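Local coordinates for protein 3-phytase (Klebsiella pneumoniae, PDB 2WNH) that probably hydrolyses phosphate esters of phytate (inositol hexakisphosphate), as a histidine acid phosphatase of the 3-phytase type, at residues Ala63-Asn66 and Lys67-Glu71; Glu71-His74 and Tyr75-Leu78; Arg102-Ala105 and Gln106-Asp110; Arg371-Val375 and Gly376-Pro380. The protein carries 3 engineered substitutions. All blocks are in the same frame, centred on the assembly; numbering follows the deposited sequence.

Interaction 1: Ala63-Asn66 and Lys67-Glu71; sequences AVVN and KGREE
Val-64 O and Gly-68 N meet at 2.9 Å in the middle of four successive i to i+4 bonds that join residues 63-66 to 67-71 as adjacent turns of helix 58-77. Val-65 O takes the N-H of Arg-69 at 2.8 Å, while the bonds from Lys-67 N to Ala-63 O (3.3 Å) and from Glu-70 N to Asn-66 O are longer. In one of two modelled conformers, Arg-69 runs alongside Val-65, pointing the same way, and its NH2 comes to 3.6 Å from Val-65 CG1, the branch anti to the valine's backbone N (chi1 168°). Leu-351 of the second subunit packs on both residues. On Glu-70, CG lies 3.4 Å from Asn-66 O. Val-64 packs on helix 99-112. Lys-67 turns at chi2 (-90°), and its NZ forms a salt bridge of 2.8 Å with Glu-71 OE1, reaching it from above the carboxylate plane. A second salt bridge joins the same NZ to Glu-21 of strand 14-24. Since Glu-21 and Glu-71 also bring carboxylate oxygens close together, a positive charge at Lys-67 would offset their repulsion, which is consistent with a largely buried ionic group linking this helix to strand 14-24.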
loop_
_atom_site.group_PDB
_atom_site.type_symbol
_atom_site.label_atom_id
_atom_site.label_comp_id
_atom_site.label_asym_id
_atom_site.label_seq_id
_atom_site.Cartn_x
_atom_site.Cartn_y
_atom_site.Cartn_z
ATOM N N ALA B 63 1.082 3.577 -21.278
ATOM C CA ALA B 63 -0.157 4.321 -21.493
ATOM C C ALA B 63 -1.396 3.436 -21.377
ATOM O O ALA B 63 -2.413 3.864 -20.839
ATOM C CB ALA B 63 -0.130 5.017 -22.848
ATOM N N VAL B 64 -1.287 2.204 -21.877
ATOM C CA VAL B 64 -2.397 1.240 -21.786
ATOM C C VAL B 64 -2.618 0.814 -20.323
ATOM O O VAL B 64 -3.765 0.770 -19.855
ATOM C CB VAL B 64 -2.224 0.046 -22.754
ATOM C CG1 VAL B 64 -3.327 -0.997 -22.514
ATOM C CG2 VAL B 64 -2.343 0.538 -24.206
ATOM N N VAL B 65 -1.531 0.551 -19.585
ATOM C CA VAL B 65 -1.670 0.287 -18.146
ATOM C C VAL B 65 -2.440 1.406 -17.439
ATOM O O VAL B 65 -3.317 1.123 -16.588
ATOM C CB VAL B 65 -0.284 0.077 -17.447
ATOM C CG1 VAL B 65 -0.404 0.084 -15.872
ATOM C CG2 VAL B 65 0.384 -1.250 -17.917
ATOM N N ASN B 66 -2.130 2.663 -17.775
ATOM C CA ASN B 66 -2.800 3.812 -17.107
ATOM C C ASN B 66 -4.314 3.774 -17.322
ATOM O O ASN B 66 -5.110 3.934 -16.394
ATOM C CB ASN B 66 -2.266 5.158 -17.610
ATOM C CG ASN B 66 -0.831 5.463 -17.150
ATOM O OD1 ASN B 66 -0.151 6.285 -17.763
ATOM N ND2 ASN B 66 -0.383 4.825 -16.100
ATOM N N LYS B 67 -4.718 3.529 -18.558
ATOM C CA LYS B 67 -6.140 3.403 -18.865
ATOM C C LYS B 67 -6.768 2.183 -18.150
ATOM O O LYS B 67 -7.841 2.313 -17.539
ATOM C CB LYS B 67 -6.304 3.344 -20.396
ATOM C CG LYS B 67 -7.763 3.308 -20.906
ATOM C CD LYS B 67 -8.226 1.888 -21.021
ATOM C CE LYS B 67 -9.568 1.789 -21.745
ATOM N NZ LYS B 67 -9.798 0.306 -21.956
ATOM N N GLY B 68 -6.101 1.024 -18.208
ATOM C CA GLY B 68 -6.591 -0.196 -17.555
ATOM C C GLY B 68 -6.744 -0.009 -16.035
ATOM O O GLY B 68 -7.700 -0.503 -15.429
ATOM N N ARG B 69 -5.808 0.692 -15.427
ATOM C CA ARG B 69 -5.841 0.899 -13.968
ATOM C C ARG B 69 -7.058 1.714 -13.567
ATOM O O ARG B 69 -7.809 1.323 -12.662
ATOM C CB ARG B 69 -4.574 1.613 -13.477
ATOM C CG ARG B 69 -4.590 1.898 -11.963
ATOM C CD ARG B 69 -3.358 2.666 -11.472
ATOM N NE ARG B 69 -2.055 2.144 -11.924
ATOM C CZ ARG B 69 -1.677 0.868 -11.922
ATOM N NH1 ARG B 69 -2.515 -0.103 -11.550
ATOM N NH2 ARG B 69 -0.455 0.553 -12.350
ATOM N N GLU B 70 -7.285 2.824 -14.264
ATOM C CA GLU B 70 -8.450 3.664 -13.944
ATOM C C GLU B 70 -9.760 2.909 -14.244
ATOM O O GLU B 70 -10.727 3.022 -13.491
ATOM C CB GLU B 70 -8.355 4.993 -14.684
ATOM C CG GLU B 70 -7.091 5.795 -14.341
ATOM C CD GLU B 70 -6.983 6.181 -12.863
ATOM O OE1 GLU B 70 -8.031 6.428 -12.217
ATOM O OE2 GLU B 70 -5.842 6.263 -12.355
ATOM N N GLU B 71 -9.761 2.112 -15.314
ATOM C CA GLU B 71 -10.920 1.305 -15.702
ATOM C C GLU B 71 -11.254 0.252 -14.645
ATOM O O GLU B 71 -12.432 0.055 -14.288
ATOM C CB GLU B 71 -10.644 0.620 -17.047
ATOM C CG GLU B 71 -11.888 0.027 -17.670
ATOM C CD GLU B 71 -11.632 -0.588 -19.033
ATOM O OE1 GLU B 71 -10.460 -0.680 -19.455
ATOM O OE2 GLU B 71 -12.634 -1.024 -19.643
#

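Interaction 2: Glu71-His74 and Tyr75-Leu78; sequences EGQH and YRQL. With NA (sodium ion), chain G; NA (sodium ion), chain C.
Arg-76 folds its guanidinium back over the backbone of its own helix: Gly-72 O lies 3.4 Å above the plane, over the group's centre, and NH2 comes within 3.4 Å of Gly-72 C. The bend at chi3 (-81°) lays the flat group over the glycine, which has no side chain to obstruct it, and NH2 hydrogen-bonds to Ala-112 O at the end of helix 99-112. The carbonyl O of Arg-76 binds a sodium ion, modelled at two nearby positions (2.4 Å for the ion of chain C), and Arg-76 O of the third subunit supplies the other protein ligand. His-74 CD2 lies over one face of the Tyr-75 ring, 3.6 Å from CE1, with the two ring planes at 51°. Leu-78 CG lies over one face of the imidazole, and CD1 comes to 3.3 Å from His-74 NE2. Glu-71 OE2 approaches the edge of the tyrosine ring, 3.5 Å from CE2, and one water donates to both Glu-71 OE2 and Tyr-75 OH; that hydroxyl also bonds to Glu-324. Backbone i to i+4 bonds continue to Leu-78 N. This is the C-terminal part of an alpha helix packed on a beta sheet, ending at a sodium site between subunits.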
loop_
_atom_site.group_PDB
_atom_site.type_symbol
_atom_site.label_atom_id
_atom_site.label_comp_id
_atom_site.label_asym_id
_atom_site.label_seq_id
_atom_site.Cartn_x
_atom_site.Cartn_y
_atom_site.Cartn_z
ATOM N N GLU B 71 -9.761 2.112 -15.314
ATOM C CA GLU B 71 -10.920 1.305 -15.702
ATOM C C GLU B 71 -11.254 0.252 -14.645
ATOM O O GLU B 71 -12.432 0.055 -14.288
ATOM C CB GLU B 71 -10.644 0.620 -17.047
ATOM C CG GLU B 71 -11.888 0.027 -17.670
ATOM C CD GLU B 71 -11.632 -0.588 -19.033
ATOM O OE1 GLU B 71 -10.460 -0.680 -19.455
ATOM O OE2 GLU B 71 -12.634 -1.024 -19.643
ATOM N N GLY B 72 -10.233 -0.458 -14.155
ATOM C CA GLY B 72 -10.484 -1.463 -13.117
ATOM C C GLY B 72 -11.046 -0.817 -11.851
ATOM O O GLY B 72 -11.978 -1.353 -11.216
ATOM N N GLN B 73 -10.495 0.345 -11.485
ATOM C CA GLN B 73 -10.989 1.073 -10.306
ATOM C C GLN B 73 -12.455 1.472 -10.515
ATOM O O GLN B 73 -13.278 1.345 -9.602
ATOM C CB GLN B 73 -10.104 2.294 -9.995
ATOM C CG GLN B 73 -8.693 1.902 -9.513
ATOM C CD GLN B 73 -7.736 3.074 -9.341
ATOM O OE1 GLN B 73 -8.099 4.237 -9.570
ATOM N NE2 GLN B 73 -6.491 2.769 -8.904
ATOM N N HIS B 74 -12.768 1.946 -11.720
ATOM C CA HIS B 74 -14.122 2.391 -12.066
ATOM C C HIS B 74 -15.121 1.244 -11.940
ATOM O O HIS B 74 -16.172 1.394 -11.334
ATOM C CB HIS B 74 -14.119 2.998 -13.483
ATOM C CG HIS B 74 -15.478 3.266 -14.045
ATOM N ND1 HIS B 74 -16.291 4.284 -13.589
ATOM C CD2 HIS B 74 -16.148 2.678 -15.069
ATOM C CE1 HIS B 74 -17.412 4.299 -14.291
ATOM N NE2 HIS B 74 -17.354 3.330 -15.193
ATOM N N TYR B 75 -14.789 0.084 -12.501
ATOM C CA TYR B 75 -15.678 -1.064 -12.439
ATOM C C TYR B 75 -15.788 -1.734 -11.057
ATOM O O TYR B 75 -16.809 -2.367 -10.765
ATOM C CB TYR B 75 -15.375 -2.058 -13.570
ATOM C CG TYR B 75 -15.751 -1.551 -14.957
ATOM C CD1 TYR B 75 -16.957 -0.828 -15.183
ATOM C CD2 TYR B 75 -14.924 -1.811 -16.064
ATOM C CE1 TYR B 75 -17.309 -0.373 -16.493
ATOM C CE2 TYR B 75 -15.267 -1.351 -17.355
ATOM C CZ TYR B 75 -16.459 -0.622 -17.553
ATOM O OH TYR B 75 -16.811 -0.205 -18.828
ATOM N N ARG B 76 -14.780 -1.573 -10.197
ATOM C CA ARG B 76 -14.935 -2.004 -8.789
ATOM C C ARG B 76 -15.860 -1.023 -8.060
ATOM O O ARG B 76 -16.707 -1.446 -7.243
ATOM C CB ARG B 76 -13.571 -2.123 -8.092
ATOM C CG ARG B 76 -12.808 -3.367 -8.498
ATOM C CD ARG B 76 -11.502 -3.537 -7.705
ATOM N NE ARG B 76 -10.444 -2.713 -8.257
ATOM C CZ ARG B 76 -9.679 -3.058 -9.303
ATOM N NH1 ARG B 76 -9.824 -4.232 -9.920
ATOM N NH2 ARG B 76 -8.761 -2.200 -9.717
ATOM N N GLN B 77 -15.686 0.273 -8.320
ATOM C CA GLN B 77 -16.507 1.340 -7.708
ATOM C C GLN B 77 -17.990 1.092 -8.007
ATOM O O GLN B 77 -18.837 1.196 -7.121
ATOM C CB GLN B 77 -16.034 2.741 -8.175
ATOM C CG GLN B 77 -17.056 3.904 -8.083
ATOM C CD GLN B 77 -17.298 4.421 -6.671
ATOM O OE1 GLN B 77 -16.530 4.126 -5.757
ATOM N NE2 GLN B 77 -18.368 5.206 -6.492
ATOM N N LEU B 78 -18.295 0.737 -9.254
ATOM C CA LEU B 78 -19.683 0.481 -9.679
ATOM C C LEU B 78 -20.215 -0.876 -9.225
ATOM O O LEU B 78 -21.388 -1.208 -9.475
ATOM C CB LEU B 78 -19.779 0.557 -11.206
ATOM C CG LEU B 78 -19.648 1.949 -11.816
ATOM C CD1 LEU B 78 -19.706 1.824 -13.354
ATOM C CD2 LEU B 78 -20.747 2.875 -11.325
HETATM NA NA NA G . -16.847 -2.386 -4.888
HETATM NA NA NA C . -16.921 -1.759 -4.899
HETATM O O HOH W 1 -14.540 1.310 -20.083
#

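Interaction 3: Arg102-Ala105 and Gln106-Asp110; sequences RATA and QALVD
Arg-102 O receives the N-H of Gln-106 at 3.0 Å, and the same carbonyl oxygen lies 3.4 Å from Gln-106 CG. The arginine's own side chain leads off to Pro-97 O through NE and to a cation-pi contact with Tyr-122. At Ala-103, the carbonyl oxygen accepts from Ala-107 N (2.9 Å), and CA meets the amide end of Gln-106, whose NE2 lies 3.6 Å from it. With CG beside the backbone N (chi1 -67°) and the chain extended beyond it, Gln-106 runs back along the helix over Arg-102 and Ala-103; its OE1 hydrogen-bonds to Thr-50 of the second subunit. Thr-104 O takes the N-H of Leu-108 at 2.9 Å, and Leu-108 CG comes to 3.6 Å from that oxygen. The threonine hydroxyl is engaged by Arg-100 O and Gly-26 N. Ala-105 O is held less firmly: its bond from Val-109 N is weak, at 3.4 Å. The Val-109 branch CG2, placed between its own backbone N and carbonyl carbon, touches that oxygen at the same distance. The small Ala-105 methyl packs on strands 91-95 and 284-289. Thus backbone bonds join these turns of helix 99-112, while the apolar side chains pack against helix 58-77 and the central sheet and polar ends such as Gln-106 OE1 join a neighbouring subunit.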
loop_
_atom_site.group_PDB
_atom_site.type_symbol
_atom_site.label_atom_id
_atom_site.label_comp_id
_atom_site.label_asym_id
_atom_site.label_seq_id
_atom_site.Cartn_x
_atom_site.Cartn_y
_atom_site.Cartn_z
ATOM N N ARG B 102 -1.527 -8.850 -28.342
ATOM C CA ARG B 102 -1.293 -9.651 -27.127
ATOM C C ARG B 102 -0.719 -8.769 -26.004
ATOM O O ARG B 102 -1.195 -8.808 -24.857
ATOM C CB ARG B 102 -0.380 -10.847 -27.416
ATOM C CG ARG B 102 -1.086 -11.919 -28.263
ATOM C CD ARG B 102 -0.164 -13.120 -28.466
ATOM N NE ARG B 102 0.976 -12.832 -29.324
ATOM C CZ ARG B 102 2.257 -12.993 -28.979
ATOM N NH1 ARG B 102 2.587 -13.445 -27.771
ATOM N NH2 ARG B 102 3.215 -12.696 -29.857
ATOM N N ALA B 103 0.283 -7.950 -26.331
ATOM C CA ALA B 103 0.945 -7.175 -25.278
ATOM C C ALA B 103 -0.009 -6.088 -24.744
ATOM O O ALA B 103 -0.008 -5.795 -23.549
ATOM C CB ALA B 103 2.236 -6.564 -25.796
ATOM N N THR B 104 -0.828 -5.515 -25.613
ATOM C CA THR B 104 -1.825 -4.525 -25.194
ATOM C C THR B 104 -2.862 -5.147 -24.236
ATOM O O THR B 104 -3.225 -4.558 -23.186
ATOM C CB THR B 104 -2.544 -3.908 -26.415
ATOM O OG1 THR B 104 -1.592 -3.149 -27.169
ATOM C CG2 THR B 104 -3.691 -3.005 -25.977
ATOM N N ALA B 105 -3.322 -6.342 -24.589
ATOM C CA ALA B 105 -4.240 -7.089 -23.722
ATOM C C ALA B 105 -3.596 -7.345 -22.350
ATOM O O ALA B 105 -4.254 -7.164 -21.331
ATOM C CB ALA B 105 -4.635 -8.393 -24.392
ATOM N N GLN B 106 -2.341 -7.795 -22.330
ATOM C CA GLN B 106 -1.611 -7.935 -21.056
ATOM C C GLN B 106 -1.567 -6.619 -20.269
ATOM O O GLN B 106 -1.856 -6.611 -19.065
ATOM C CB GLN B 106 -0.189 -8.458 -21.301
ATOM C CG GLN B 106 -0.157 -9.903 -21.833
ATOM C CD GLN B 106 1.250 -10.347 -22.115
ATOM O OE1 GLN B 106 1.634 -11.507 -21.851
ATOM N NE2 GLN B 106 2.038 -9.436 -22.632
ATOM N N ALA B 107 -1.247 -5.515 -20.948
ATOM C CA ALA B 107 -1.185 -4.196 -20.294
ATOM C C ALA B 107 -2.503 -3.799 -19.646
ATOM O O ALA B 107 -2.501 -3.250 -18.531
ATOM C CB ALA B 107 -0.706 -3.111 -21.277
ATOM N N LEU B 108 -3.630 -4.073 -20.311
ATOM C CA LEU B 108 -4.919 -3.668 -19.757
ATOM C C LEU B 108 -5.224 -4.388 -18.458
ATOM O O LEU B 108 -5.662 -3.732 -17.515
ATOM C CB LEU B 108 -6.069 -3.953 -20.737
ATOM C CG LEU B 108 -6.137 -2.912 -21.863
ATOM C CD1 LEU B 108 -7.053 -3.343 -23.033
ATOM C CD2 LEU B 108 -6.622 -1.542 -21.343
ATOM N N VAL B 109 -4.957 -5.700 -18.396
ATOM C CA VAL B 109 -5.263 -6.455 -17.157
ATOM C C VAL B 109 -4.183 -6.265 -16.081
ATOM O O VAL B 109 -4.474 -6.325 -14.879
ATOM C CB VAL B 109 -5.601 -7.946 -17.416
ATOM C CG1 VAL B 109 -6.957 -8.053 -18.103
ATOM C CG2 VAL B 109 -4.498 -8.627 -18.250
ATOM N N ASP B 110 -2.946 -6.018 -16.523
ATOM C CA ASP B 110 -1.829 -5.595 -15.644
ATOM C C ASP B 110 -2.227 -4.337 -14.843
ATOM O O ASP B 110 -2.024 -4.272 -13.632
ATOM C CB ASP B 110 -0.599 -5.299 -16.542
ATOM C CG ASP B 110 0.751 -5.405 -15.811
ATOM O OD1 ASP B 110 0.833 -5.689 -14.595
ATOM O OD2 ASP B 110 1.771 -5.204 -16.507
#

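Interaction 4: Arg371-Val375 and Gly376-Pro380; sequences RQTDV and GTLCP
Backbone hydrogen bonds pair Arg-371 with Leu-378 in both directions: Arg-371 N reaches Leu-378 O at 2.8 Å, and Leu-378 N reaches Arg-371 O at 2.9 Å. Nearer the bend, Thr-373 and Gly-376 likewise bond both ways. Between these pairs, Gln-372 and Thr-377 form a non-hydrogen-bonded pair, with Thr-377 CA making a CH...O contact to Arg-371 O at 3.5 Å.

The strands form a beta hairpin closed by a type I turn from Thr-373 to Gly-376. It lies at the border of the central mixed sheet, where strand 376-380 also pairs with strand 334-342, and a disulfide joins Cys-379 to Cys-370 just before the first strand. Gly-376 has backbone angles (phi 125°, psi -174°) that would press a CB against Val-375 O.

Side-chain bonding centres on Thr-373. Its OG1, between the backbone N and carbonyl carbon (chi1 75°), donates to Gly-376 O at 2.7 Å and accepts from Val-375 N at 3.1 Å, the latter defining an ST turn. Gly-376 O therefore receives both the amide and hydroxyl of Thr-373.

Apolar packing comes from Leu-378, whose CD2 lies 3.9 Å from Val-375 CG2 and also meets Thr-373 CG2; Trp-14 and Trp-326 touch both Val-375 and Leu-378.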
loop_
_atom_site.group_PDB
_atom_site.type_symbol
_atom_site.label_atom_id
_atom_site.label_comp_id
_atom_site.label_asym_id
_atom_site.label_seq_id
_atom_site.Cartn_x
_atom_site.Cartn_y
_atom_site.Cartn_z
ATOM N N ARG B 371 -32.055 7.764 -22.643
ATOM C CA ARG B 371 -32.199 8.708 -21.527
ATOM C C ARG B 371 -30.851 9.004 -20.873
ATOM O O ARG B 371 -30.030 8.104 -20.700
ATOM C CB ARG B 371 -33.197 8.179 -20.490
ATOM C CG ARG B 371 -32.857 6.781 -19.902
ATOM C CD ARG B 371 -33.942 6.274 -18.912
ATOM N NE ARG B 371 -35.232 6.069 -19.565
ATOM C CZ ARG B 371 -36.309 6.839 -19.391
ATOM N NH1 ARG B 371 -36.292 7.859 -18.545
ATOM N NH2 ARG B 371 -37.419 6.559 -20.046
ATOM N N GLN B 372 -30.644 10.261 -20.513
ATOM C CA GLN B 372 -29.454 10.681 -19.777
ATOM C C GLN B 372 -29.593 10.360 -18.283
ATOM O O GLN B 372 -30.488 10.897 -17.601
ATOM C CB GLN B 372 -29.238 12.187 -19.954
ATOM C CG GLN B 372 -28.718 12.584 -21.313
ATOM C CD GLN B 372 -27.275 12.156 -21.515
ATOM O OE1 GLN B 372 -26.457 12.179 -20.580
ATOM N NE2 GLN B 372 -26.956 11.757 -22.736
ATOM N N THR B 373 -28.702 9.503 -17.776
ATOM C CA THR B 373 -28.703 9.103 -16.373
ATOM C C THR B 373 -27.384 9.477 -15.721
ATOM O O THR B 373 -26.450 9.931 -16.392
ATOM C CB THR B 373 -28.875 7.572 -16.198
ATOM O OG1 THR B 373 -27.644 6.912 -16.529
ATOM C CG2 THR B 373 -29.969 7.050 -17.109
ATOM N N ASP B 374 -27.303 9.278 -14.413
ATOM C CA ASP B 374 -26.073 9.611 -13.684
ATOM C C ASP B 374 -24.897 8.686 -14.054
ATOM O O ASP B 374 -23.738 8.992 -13.731
ATOM C CB ASP B 374 -26.348 9.644 -12.173
ATOM C CG ASP B 374 -27.210 10.853 -11.766
ATOM O OD1 ASP B 374 -26.954 11.972 -12.262
ATOM O OD2 ASP B 374 -28.135 10.686 -10.947
ATOM N N VAL B 375 -25.191 7.606 -14.780
ATOM C CA VAL B 375 -24.151 6.653 -15.218
ATOM C C VAL B 375 -23.881 6.745 -16.725
ATOM O O VAL B 375 -23.102 5.951 -17.282
ATOM C CB VAL B 375 -24.491 5.196 -14.793
ATOM C CG1 VAL B 375 -24.609 5.117 -13.269
ATOM C CG2 VAL B 375 -25.789 4.700 -15.434
ATOM N N GLY B 376 -24.542 7.695 -17.395
ATOM C CA GLY B 376 -24.399 7.802 -18.856
ATOM C C GLY B 376 -25.724 7.751 -19.619
ATOM O O GLY B 376 -26.791 7.733 -19.009
ATOM N N THR B 377 -25.628 7.709 -20.946
ATOM C CA THR B 377 -26.803 7.609 -21.839
ATOM C C THR B 377 -27.210 6.160 -21.982
ATOM O O THR B 377 -26.454 5.353 -22.548
ATOM C CB THR B 377 -26.500 8.233 -23.242
ATOM O OG1 THR B 377 -26.076 9.599 -23.070
ATOM C CG2 THR B 377 -27.726 8.194 -24.168
ATOM N N LEU B 378 -28.399 5.828 -21.451
ATOM C CA LEU B 378 -28.915 4.472 -21.448
ATOM C C LEU B 378 -30.083 4.329 -22.423
ATOM O O LEU B 378 -31.008 5.139 -22.426
ATOM C CB LEU B 378 -29.336 4.063 -20.022
ATOM C CG LEU B 378 -28.284 3.384 -19.121
ATOM C CD1 LEU B 378 -26.852 3.854 -19.263
ATOM C CD2 LEU B 378 -28.726 3.404 -17.646
ATOM N N CYS B 379 -30.009 3.287 -23.249
ATOM C CA CYS B 379 -30.954 3.057 -24.345
ATOM C C CYS B 379 -31.717 1.746 -24.124
ATOM O O CYS B 379 -31.093 0.711 -23.853
ATOM C CB CYS B 379 -30.162 3.003 -25.663
ATOM S SG CYS B 379 -29.228 4.545 -25.963
ATOM N N PRO B 380 -33.065 1.762 -24.237
ATOM C CA PRO B 380 -33.785 0.494 -24.090
ATOM C C PRO B 380 -33.101 -0.634 -24.855
ATOM O O PRO B 380 -32.820 -0.512 -26.057
ATOM C CB PRO B 380 -35.181 0.831 -24.644
ATOM C CG PRO B 380 -35.346 2.259 -24.229
ATOM C CD PRO B 380 -33.996 2.884 -24.480
#

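How the interactions relate
Interactions 1 and 2 are successive parts of helix 58-77, sharing Glu-71, whereas interaction 3 belongs to helix 99-112. Interactions 1 and 3 are both buried and meet directly: Val-64 CG1 packs against Leu-108 CG at 3.5 Å, and both contacts touch the second subunit. Interaction 2 is only partly buried and faces the third subunit across sodium. Interaction 4, also partly buried, is the one beta contact, held by a turn and paired strands where the others rely on helical bonds; no other chain of the assembly touches it. Buried charge pairing marks interaction 1, while aliphatic packing dominates the buried faces of interaction 3.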